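Local coordinates for NAD-dependent epimerase/dehydratase domain-containing protein (Ruegeria pomeroyi DSS-3, PDB 3IUS) that is of unknown function but probably binds NAD(P) through a Rossmann fold, as in relatives of the short-chain dehydrogenase/reductase superfamily, which include NAD-dependent epimerases and dehydratases, at residues P271-R274 and V275-A279; I219-A222 and A223-Q226; H184-D187 and I188-V191; T16-V19 and L20-L24. All coordinates share one frame; numbering follows the deposited sequence.

Interaction 1: P271-R274 and V275-A279; sequences PNYR and VGLEA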
loop_
_atom_site.group_PDB
_atom_site.type_symbol
_atom_site.label_atom_id
_atom_site.label_comp_id
_atom_site.label_asym_id
_atom_site.label_seq_id
_atom_site.Cartn_x
_atom_site.Cartn_y
_atom_site.Cartn_z
ATOM N N PRO A 271 2.281 -10.971 11.348
ATOM C CA PRO A 271 3.717 -10.656 11.323
ATOM C C PRO A 271 4.468 -11.288 10.158
ATOM O O PRO A 271 5.537 -10.809 9.787
ATOM C CB PRO A 271 4.222 -11.242 12.652
ATOM C CG PRO A 271 3.168 -12.230 13.046
ATOM C CD PRO A 271 1.896 -11.595 12.621
ATOM N N ASN A 272 3.913 -12.352 9.587
ATOM C CA ASN A 272 4.563 -13.031 8.474
ATOM C C ASN A 272 3.560 -13.714 7.553
ATOM O O ASN A 272 2.384 -13.858 7.900
ATOM C CB ASN A 272 5.630 -14.023 8.969
ATOM C CG ASN A 272 5.041 -15.207 9.723
ATOM O OD1 ASN A 272 4.458 -16.122 9.121
ATOM N ND2 ASN A 272 5.218 -15.220 11.042
ATOM N N TYR A 273 4.040 -14.120 6.379
ATOM C CA TYR A 273 3.189 -14.666 5.322
ATOM C C TYR A 273 2.557 -15.994 5.711
ATOM O O TYR A 273 1.481 -16.332 5.225
ATOM C CB TYR A 273 3.972 -14.830 4.008
ATOM C CG TYR A 273 4.939 -15.988 4.009
ATOM C CD1 TYR A 273 4.625 -17.189 3.386
ATOM C CD2 TYR A 273 6.169 -15.884 4.634
ATOM C CE1 TYR A 273 5.512 -18.248 3.394
ATOM C CE2 TYR A 273 7.055 -16.932 4.648
ATOM C CZ TYR A 273 6.722 -18.113 4.027
ATOM O OH TYR A 273 7.616 -19.150 4.054
ATOM N N ARG A 274 3.225 -16.752 6.575
ATOM C CA ARG A 274 2.688 -18.044 6.989
ATOM C C ARG A 274 1.423 -17.896 7.827
ATOM O O ARG A 274 0.450 -18.597 7.593
ATOM C CB ARG A 274 3.739 -18.906 7.702
ATOM C CG ARG A 274 4.801 -19.492 6.754
ATOM C CD ARG A 274 5.830 -20.343 7.493
ATOM N NE ARG A 274 6.414 -19.635 8.634
ATOM C CZ ARG A 274 7.360 -18.704 8.532
ATOM N NH1 ARG A 274 7.825 -18.368 7.338
ATOM N NH2 ARG A 274 7.835 -18.108 9.619
ATOM N N VAL A 275 1.422 -16.982 8.797
ATOM C CA VAL A 275 0.220 -16.794 9.606
ATOM C C VAL A 275 -0.864 -16.073 8.809
ATOM O O VAL A 275 -2.056 -16.352 8.971
ATOM C CB VAL A 275 0.506 -16.057 10.937
ATOM C CG1 VAL A 275 1.201 -16.997 11.919
ATOM C CG2 VAL A 275 1.340 -14.836 10.695
ATOM N N GLY A 276 -0.445 -15.155 7.941
ATOM C CA GLY A 276 -1.374 -14.475 7.056
ATOM C C GLY A 276 -2.057 -15.446 6.101
ATOM O O GLY A 276 -3.275 -15.405 5.911
ATOM N N LEU A 277 -1.269 -16.323 5.496
ATOM C CA LEU A 277 -1.807 -17.296 4.545
ATOM C C LEU A 277 -2.733 -18.330 5.181
ATOM O O LEU A 277 -3.736 -18.731 4.581
ATOM C CB LEU A 277 -0.680 -18.002 3.777
ATOM C CG LEU A 277 -0.407 -17.500 2.355
ATOM C CD1 LEU A 277 -0.202 -16.014 2.363
ATOM C CD2 LEU A 277 0.789 -18.202 1.710
ATOM N N GLU A 278 -2.389 -18.782 6.380
ATOM C CA GLU A 278 -3.225 -19.747 7.079
ATOM C C GLU A 278 -4.598 -19.149 7.381
ATOM O O GLU A 278 -5.617 -19.816 7.226
ATOM C CB GLU A 278 -2.535 -20.232 8.353
ATOM C CG GLU A 278 -1.175 -20.856 8.088
ATOM C CD GLU A 278 -0.488 -21.351 9.344
ATOM O OE1 GLU A 278 -0.867 -22.436 9.838
ATOM O OE2 GLU A 278 0.438 -20.662 9.826
ATOM N N ALA A 279 -4.614 -17.886 7.808
ATOM C CA ALA A 279 -5.864 -17.181 8.071
ATOM C C ALA A 279 -6.673 -16.919 6.802
ATOM O O ALA A 279 -7.896 -17.047 6.801
ATOM C CB ALA A 279 -5.588 -15.863 8.795
#
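V275 lays its CG2 methyl across the side chains of P271 and N272, meeting P271 CD at 3.8 Å and the carboxamide oxygen N272 OD1 at 3.7 Å. P271 and N272 each cross the valine at about a right angle, just where the chain enters helix 273-282. N272 is the N-cap of that helix. Its CG sits between its own backbone N and carbonyl carbon (chi1 67°), which folds the amide back over the first turn. There N272 OD1 accepts from V275 N at 3.2 Å, with the N-H lying above the carboxamide plane, and more weakly from R274 N. The backbone oxygen of N272 takes up the G276 N-H at 3.1 Å in a nearly straight bond of 163°, within the carbonyl plane. One residue on, Y273 O receives L277 N at 2.8 Å, and L277 CD2 reaches the edge of the Y273 ring, 4.3 Å from CD1. R274 lies over one face of that ring with its CG. A bend at chi3 (-52°) then brings R274 NH1 back to the phenol oxygen Y273 OH, a weak bond in the guanidinium plane. The stronger partner of R274 is E211, which forms a salt bridge with NH1. Helix 215-226 adds V218 against Y273 and L277. The cap thus meets the V275 amide and, weakly, that of R274, while the arginine is paired with an acid outside the helix; the negative end of the N272 amide dipole probably suits the partial positive charge of the N-terminus.

Interaction 2: I219-A222 and A223-Q226; sequences IAYA and AELQ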
loop_
_atom_site.group_PDB
_atom_site.type_symbol
_atom_site.label_atom_id
_atom_site.label_comp_id
_atom_site.label_asym_id
_atom_site.label_seq_id
_atom_site.Cartn_x
_atom_site.Cartn_y
_atom_site.Cartn_z
ATOM N N ILE A 219 4.248 -18.851 -2.764
ATOM C CA ILE A 219 3.599 -19.771 -3.690
ATOM C C ILE A 219 3.678 -21.205 -3.174
ATOM O O ILE A 219 2.679 -21.933 -3.161
ATOM C CB ILE A 219 4.264 -19.677 -5.073
ATOM C CG1 ILE A 219 3.939 -18.332 -5.727
ATOM C CG2 ILE A 219 3.849 -20.853 -5.964
ATOM C CD1 ILE A 219 4.677 -18.083 -7.027
ATOM N N ALA A 220 4.867 -21.613 -2.743
ATOM C CA ALA A 220 5.043 -22.957 -2.210
ATOM C C ALA A 220 4.150 -23.212 -0.995
ATOM O O ALA A 220 3.539 -24.262 -0.875
ATOM C CB ALA A 220 6.508 -23.205 -1.856
ATOM N N TYR A 221 4.078 -22.244 -0.085
ATOM C CA TYR A 221 3.319 -22.446 1.145
ATOM C C TYR A 221 1.816 -22.519 0.883
ATOM O O TYR A 221 1.102 -23.286 1.531
ATOM C CB TYR A 221 3.630 -21.352 2.180
ATOM C CG TYR A 221 3.149 -21.718 3.564
ATOM C CD1 TYR A 221 3.576 -22.893 4.178
ATOM C CD2 TYR A 221 2.265 -20.899 4.260
ATOM C CE1 TYR A 221 3.137 -23.239 5.440
ATOM C CE2 TYR A 221 1.820 -21.241 5.520
ATOM C CZ TYR A 221 2.265 -22.406 6.110
ATOM O OH TYR A 221 1.827 -22.749 7.366
ATOM N N ALA A 222 1.340 -21.724 -0.068
ATOM C CA ALA A 222 -0.066 -21.745 -0.443
ATOM C C ALA A 222 -0.414 -23.135 -0.986
ATOM O O ALA A 222 -1.442 -23.713 -0.639
ATOM C CB ALA A 222 -0.355 -20.675 -1.482
ATOM N N ALA A 223 0.470 -23.677 -1.814
ATOM C CA ALA A 223 0.255 -25.020 -2.373
ATOM C C ALA A 223 0.235 -26.066 -1.258
ATOM O O ALA A 223 -0.627 -26.943 -1.221
ATOM C CB ALA A 223 1.325 -25.348 -3.397
ATOM N N GLU A 224 1.188 -25.960 -0.344
ATOM C CA GLU A 224 1.256 -26.857 0.802
ATOM C C GLU A 224 -0.052 -26.854 1.603
ATOM O O GLU A 224 -0.596 -27.905 1.922
ATOM C CB GLU A 224 2.440 -26.473 1.690
ATOM C CG GLU A 224 2.628 -27.340 2.922
ATOM C CD GLU A 224 3.792 -26.877 3.785
ATOM O OE1 GLU A 224 4.697 -26.201 3.252
ATOM O OE2 GLU A 224 3.801 -27.189 4.995
ATOM N N LEU A 225 -0.546 -25.664 1.941
ATOM C CA LEU A 225 -1.801 -25.535 2.679
ATOM C C LEU A 225 -2.994 -26.178 1.968
ATOM O O LEU A 225 -3.918 -26.682 2.615
ATOM C CB LEU A 225 -2.101 -24.063 2.952
ATOM C CG LEU A 225 -1.215 -23.431 4.018
ATOM C CD1 LEU A 225 -1.450 -21.925 4.099
ATOM C CD2 LEU A 225 -1.450 -24.087 5.373
ATOM N N GLN A 226 -2.967 -26.153 0.640
ATOM C CA GLN A 226 -4.101 -26.580 -0.166
ATOM C C GLN A 226 -3.969 -28.057 -0.503
ATOM O O GLN A 226 -4.857 -28.645 -1.119
ATOM C CB GLN A 226 -4.165 -25.742 -1.448
ATOM C CG GLN A 226 -5.477 -25.836 -2.220
ATOM C CD GLN A 226 -6.547 -24.880 -1.708
ATOM O OE1 GLN A 226 -6.428 -24.301 -0.621
ATOM N NE2 GLN A 226 -7.598 -24.703 -2.499
#
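With chi1 of -165°, Y221 carries its ring beside its own carbonyl carbon and swings it forward along the helix, while the first torsion of L225 sets its CG beside its backbone N and leans it back toward the ring. The two meet one turn apart. L225 CG lies over one face of the Y221 ring, 4.2 Å from the centroid and 18° off the ring normal, a CH-pi contact. Its methyls spread over the same region: L225 CD1 comes to 3.6 Å from Y221 CE2, and CD2 to 4.1 Å from the phenol oxygen Y221 OH. E224 approaches differently. Its extended chain brings the carboxylate to the ring's edge, where E224 OE1 stands 3.6 Å from Y221 CD1, near the ring plane. Carboxylate and ring are turned 83° against each other, and an acid oxygen at the C-H rim of an aromatic ring is probably mildly attractive. Beneath these side chains runs the regular backbone ladder, with L225 N bonded to Y221 O at 2.9 Å and E224 N to A220 O at 2.9 Å. The last rung, Q226 N to A222 O, is weak. Q281 of helix 273-282 donates its side-chain amide to both L225 O and Q226 OE1. The same helix packs R274, L277 and E278 against Y221, so the tyrosine lies between its own helix and helix 273-282. On another side A222 rests on P161. This is an i to i+4 tyrosine-leucine pair on an alpha-helix, here forming part of the seam between helices 215-226 and 273-282.

Interaction 3: H184-D187 and I188-V191; sequences HVED and IAQV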
loop_
_atom_site.group_PDB
_atom_site.type_symbol
_atom_site.label_atom_id
_atom_site.label_comp_id
_atom_site.label_asym_id
_atom_site.label_seq_id
_atom_site.Cartn_x
_atom_site.Cartn_y
_atom_site.Cartn_z
ATOM N N HIS A 184 -0.172 -7.325 5.083
ATOM C CA HIS A 184 -1.588 -7.675 5.046
ATOM C C HIS A 184 -2.419 -6.403 5.119
ATOM O O HIS A 184 -2.106 -5.493 5.894
ATOM C CB HIS A 184 -1.953 -8.612 6.199
ATOM C CG HIS A 184 -3.341 -9.164 6.107
ATOM N ND1 HIS A 184 -3.598 -10.487 5.817
ATOM C CD2 HIS A 184 -4.548 -8.567 6.251
ATOM C CE1 HIS A 184 -4.905 -10.683 5.793
ATOM N NE2 HIS A 184 -5.502 -9.534 6.054
ATOM N N VAL A 185 -3.467 -6.334 4.304
ATOM C CA VAL A 185 -4.283 -5.125 4.210
ATOM C C VAL A 185 -4.887 -4.697 5.555
ATOM O O VAL A 185 -5.035 -3.493 5.827
ATOM C CB VAL A 185 -5.375 -5.259 3.114
ATOM C CG1 VAL A 185 -6.387 -6.345 3.475
ATOM C CG2 VAL A 185 -6.053 -3.917 2.859
ATOM N N GLU A 186 -5.214 -5.666 6.406
ATOM C CA GLU A 186 -5.724 -5.347 7.742
ATOM C C GLU A 186 -4.696 -4.585 8.577
ATOM O O GLU A 186 -5.048 -3.699 9.358
ATOM C CB GLU A 186 -6.190 -6.604 8.480
ATOM C CG GLU A 186 -7.578 -7.082 8.067
ATOM C CD GLU A 186 -8.688 -6.115 8.467
ATOM O OE1 GLU A 186 -9.806 -6.229 7.916
ATOM O OE2 GLU A 186 -8.449 -5.246 9.332
ATOM N N ASP A 187 -3.423 -4.937 8.414
ATOM C CA ASP A 187 -2.356 -4.264 9.136
ATOM C C ASP A 187 -2.101 -2.858 8.601
ATOM O O ASP A 187 -1.743 -1.950 9.356
ATOM C CB ASP A 187 -1.084 -5.114 9.139
ATOM C CG ASP A 187 -1.138 -6.224 10.178
ATOM O OD1 ASP A 187 -1.774 -6.004 11.236
ATOM O OD2 ASP A 187 -0.562 -7.309 9.942
ATOM N N ILE A 188 -2.296 -2.664 7.302
ATOM C CA ILE A 188 -2.255 -1.308 6.770
ATOM C C ILE A 188 -3.338 -0.464 7.444
ATOM O O ILE A 188 -3.097 0.682 7.859
ATOM C CB ILE A 188 -2.463 -1.272 5.247
ATOM C CG1 ILE A 188 -1.412 -2.134 4.539
ATOM C CG2 ILE A 188 -2.410 0.175 4.758
ATOM C CD1 ILE A 188 -1.678 -2.340 3.039
ATOM N N ALA A 189 -4.533 -1.036 7.567
ATOM C CA ALA A 189 -5.650 -0.334 8.195
ATOM C C ALA A 189 -5.306 0.075 9.630
ATOM O O ALA A 189 -5.628 1.183 10.066
ATOM C CB ALA A 189 -6.909 -1.193 8.159
ATOM N N GLN A 190 -4.635 -0.824 10.349
ATOM C CA GLN A 190 -4.180 -0.554 11.706
ATOM C C GLN A 190 -3.254 0.651 11.754
ATOM O O GLN A 190 -3.412 1.547 12.586
ATOM C CB GLN A 190 -3.435 -1.763 12.273
ATOM C CG GLN A 190 -4.315 -2.816 12.907
ATOM C CD GLN A 190 -3.567 -3.616 13.960
ATOM O OE1 GLN A 190 -3.847 -3.504 15.152
ATOM N NE2 GLN A 190 -2.597 -4.409 13.525
ATOM N N VAL A 191 -2.269 0.655 10.864
ATOM C CA VAL A 191 -1.287 1.732 10.814
ATOM C C VAL A 191 -1.941 3.083 10.519
ATOM O O VAL A 191 -1.690 4.082 11.211
ATOM C CB VAL A 191 -0.186 1.427 9.772
ATOM C CG1 VAL A 191 0.678 2.660 9.517
ATOM C CG2 VAL A 191 0.663 0.244 10.231
#
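D187 and Q190 form the polar side-chain contact of this turn: their chains run side by side in the same direction, and Q190 NE2 donates to D187 OD1 at 2.9 Å. The N-H is bent to 135°, the oxygen lies 17° out of the glutamine amide plane, and amide and carboxylate are modestly turned against each other. Both side chains have CG beside the backbone N (chi1 -80° for D187), which places them next to each other on one side of the helix. Each has further partners in the loop before helix 273-282: D187 OD1 and OD2 accept from K269 N and Y270 N, and Q190 NE2 also donates to R267 O. The buried carboxylate is thus gripped by three N-H groups.

Backbone bonds run i to i+4 from the helix start, where H184 at the N-cap position offers its O to I188 N at 3.2 Å, and V191 N reaches D187 O at 3.1 Å. The V191 CG2 methyl rests against that same carbonyl, 3.4 Å from D187 O.

The apolar contact is that of I188 CD1, 4.0 Å from V185 CA. I188 and V191 also meet strand 146-155 through L151, I154 and F149. Leaving strand 182-184 at H184, whose ring meets Y155 edge-to-face, this is a strand-to-helix junction of the Rossmann-type alpha/beta fold, with helix 185-197 packed on the parallel sheet.

Interaction 4: T16-V19 and L20-L24; sequences TARV and LSRAL. With EDO (1,2-ethanediol), chain E.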
loop_
_atom_site.group_PDB
_atom_site.type_symbol
_atom_site.label_atom_id
_atom_site.label_comp_id
_atom_site.label_asym_id
_atom_site.label_seq_id
_atom_site.Cartn_x
_atom_site.Cartn_y
_atom_site.Cartn_z
ATOM N N THR A 16 -7.261 -1.006 -0.427
ATOM C CA THR A 16 -6.756 -0.649 0.895
ATOM C C THR A 16 -7.676 0.314 1.639
ATOM O O THR A 16 -8.047 0.066 2.785
ATOM C CB THR A 16 -5.340 -0.044 0.805
ATOM O OG1 THR A 16 -4.425 -1.053 0.360
ATOM C CG2 THR A 16 -4.881 0.489 2.155
ATOM N N ALA A 17 -8.037 1.416 0.992
ATOM C CA ALA A 17 -8.862 2.442 1.627
ATOM C C ALA A 17 -10.238 1.912 2.053
ATOM O O ALA A 17 -10.816 2.382 3.027
ATOM C CB ALA A 17 -9.011 3.648 0.700
ATOM N N ARG A 18 -10.754 0.925 1.323
ATOM C CA ARG A 18 -12.049 0.330 1.651
ATOM C C ARG A 18 -12.026 -0.461 2.956
ATOM O O ARG A 18 -13.009 -0.466 3.698
ATOM C CB ARG A 18 -12.559 -0.535 0.495
ATOM C CG ARG A 18 -13.024 0.298 -0.682
ATOM C CD ARG A 18 -13.240 -0.534 -1.925
ATOM N NE ARG A 18 -13.210 0.317 -3.110
ATOM C CZ ARG A 18 -13.446 -0.105 -4.346
ATOM N NH1 ARG A 18 -13.739 -1.380 -4.567
ATOM N NH2 ARG A 18 -13.389 0.753 -5.359
ATOM N N VAL A 19 -10.914 -1.134 3.243
ATOM C CA VAL A 19 -10.802 -1.841 4.509
ATOM C C VAL A 19 -10.782 -0.838 5.657
ATOM O O VAL A 19 -11.394 -1.074 6.696
ATOM C CB VAL A 19 -9.569 -2.763 4.581
ATOM C CG1 VAL A 19 -9.529 -3.692 3.379
ATOM C CG2 VAL A 19 -8.297 -1.954 4.690
ATOM N N LEU A 20 -10.105 0.286 5.456
ATOM C CA LEU A 20 -10.082 1.341 6.462
ATOM C C LEU A 20 -11.477 1.915 6.664
ATOM O O LEU A 20 -11.935 2.054 7.798
ATOM C CB LEU A 20 -9.123 2.453 6.053
ATOM C CG LEU A 20 -9.106 3.658 6.995
ATOM C CD1 LEU A 20 -8.716 3.241 8.404
ATOM C CD2 LEU A 20 -8.176 4.737 6.462
ATOM N N SER A 21 -12.154 2.251 5.568
ATOM C CA SER A 21 -13.494 2.840 5.666
ATOM C C SER A 21 -14.512 1.914 6.355
ATOM O O SER A 21 -15.349 2.375 7.134
ATOM C CB SER A 21 -13.997 3.367 4.309
ATOM O OG SER A 21 -14.199 2.329 3.363
ATOM N N ARG A 22 -14.430 0.613 6.098
ATOM C CA ARG A 22 -15.333 -0.331 6.739
ATOM C C ARG A 22 -15.114 -0.365 8.250
ATOM O O ARG A 22 -16.021 -0.718 9.006
ATOM C CB ARG A 22 -15.182 -1.729 6.135
ATOM C CG ARG A 22 -15.547 -1.814 4.662
ATOM C CD ARG A 22 -15.296 -3.211 4.098
ATOM N NE ARG A 22 -15.572 -3.274 2.665
ATOM C CZ ARG A 22 -14.657 -3.514 1.730
ATOM N NH1 ARG A 22 -13.394 -3.736 2.068
ATOM N NH2 ARG A 22 -15.009 -3.545 0.456
ATOM N N ALA A 23 -13.912 0.013 8.683
ATOM C CA ALA A 23 -13.564 0.046 10.097
ATOM C C ALA A 23 -13.926 1.389 10.718
ATOM O O ALA A 23 -14.337 1.456 11.878
ATOM C CB ALA A 23 -12.078 -0.255 10.291
ATOM N N LEU A 24 -13.785 2.459 9.942
ATOM C CA LEU A 24 -14.038 3.807 10.456
ATOM C C LEU A 24 -15.515 4.193 10.476
ATOM O O LEU A 24 -15.975 4.857 11.407
ATOM C CB LEU A 24 -13.269 4.848 9.644
ATOM C CG LEU A 24 -11.744 4.795 9.716
ATOM C CD1 LEU A 24 -11.163 5.926 8.893
ATOM C CD2 LEU A 24 -11.284 4.885 11.158
HETATM C C1 EDO E . -12.170 -4.682 6.992
HETATM O O1 EDO E . -12.285 -3.410 7.740
HETATM C C2 EDO E . -13.093 -4.834 5.818
HETATM O O2 EDO E . -12.924 -5.361 4.521
HETATM O O HOH W 1 -14.791 -3.775 -2.894
#
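R22, in the conformer described, leaves the helix over R18 and V19. Its CB lies 3.5 Å from R18 O, the carbonyl that also accepts R22 N at 3.0 Å. CG stays close to that same oxygen, and CD passes 3.2 Å from O2 of a bound 1,2-ethanediol. An extended chain (chi2 177°, chi3 -177°) then carries the guanidinium back along the helix, where R18 CB sits over one of its faces, 3.7 Å from R22 NH1. NH1 donates to the diol O2 at 3.0 Å with a bent angle of 131°, while diol O1 donates to V19 O at 2.7 Å. In this conformer the diol, probably from the crystallisation liquor, bridges arginine and backbone, and at the tip NH2 makes a weak bond to a water in the guanidinium plane, which also accepts from R18 NH1. R18 itself is fixed by H13 O and Q40 OE1. On the buried side, S21 N meets A17 O at 2.9 Å, and S21 OG has bonds with S47 and H13. Helix 15-24 follows strand 7-11 and leads to strand 30-35; A17 belongs to a G12-G14-A17 GxGxxA pattern, consistent with the dinucleotide-binding beta-alpha-beta unit of a Rossmann fold.

Overall arrangement
The four local contacts form two touching pairs. Interactions 3 and 4, with centres about 9 Å apart, join helices 185-197 and 15-24: V185 CG2 meets V19 CG2 at 3.5 Å, and I188 CG2 meets T16 CG2 at 3.6 Å. Interactions 1 and 2, about 12 Å between centres, pack helix 273-282 on 215-226, with Y221 CE2 3.6 Å from R274 CA. Interactions 1 and 3 do not touch, their nearest atoms being about 5 Å apart, but the loop ahead of P271 is bound by D187. Interaction 4 holds A17, the last residue of a possible nucleotide-binding pattern; interaction 2 lies farthest from it, about 28 Å between centres.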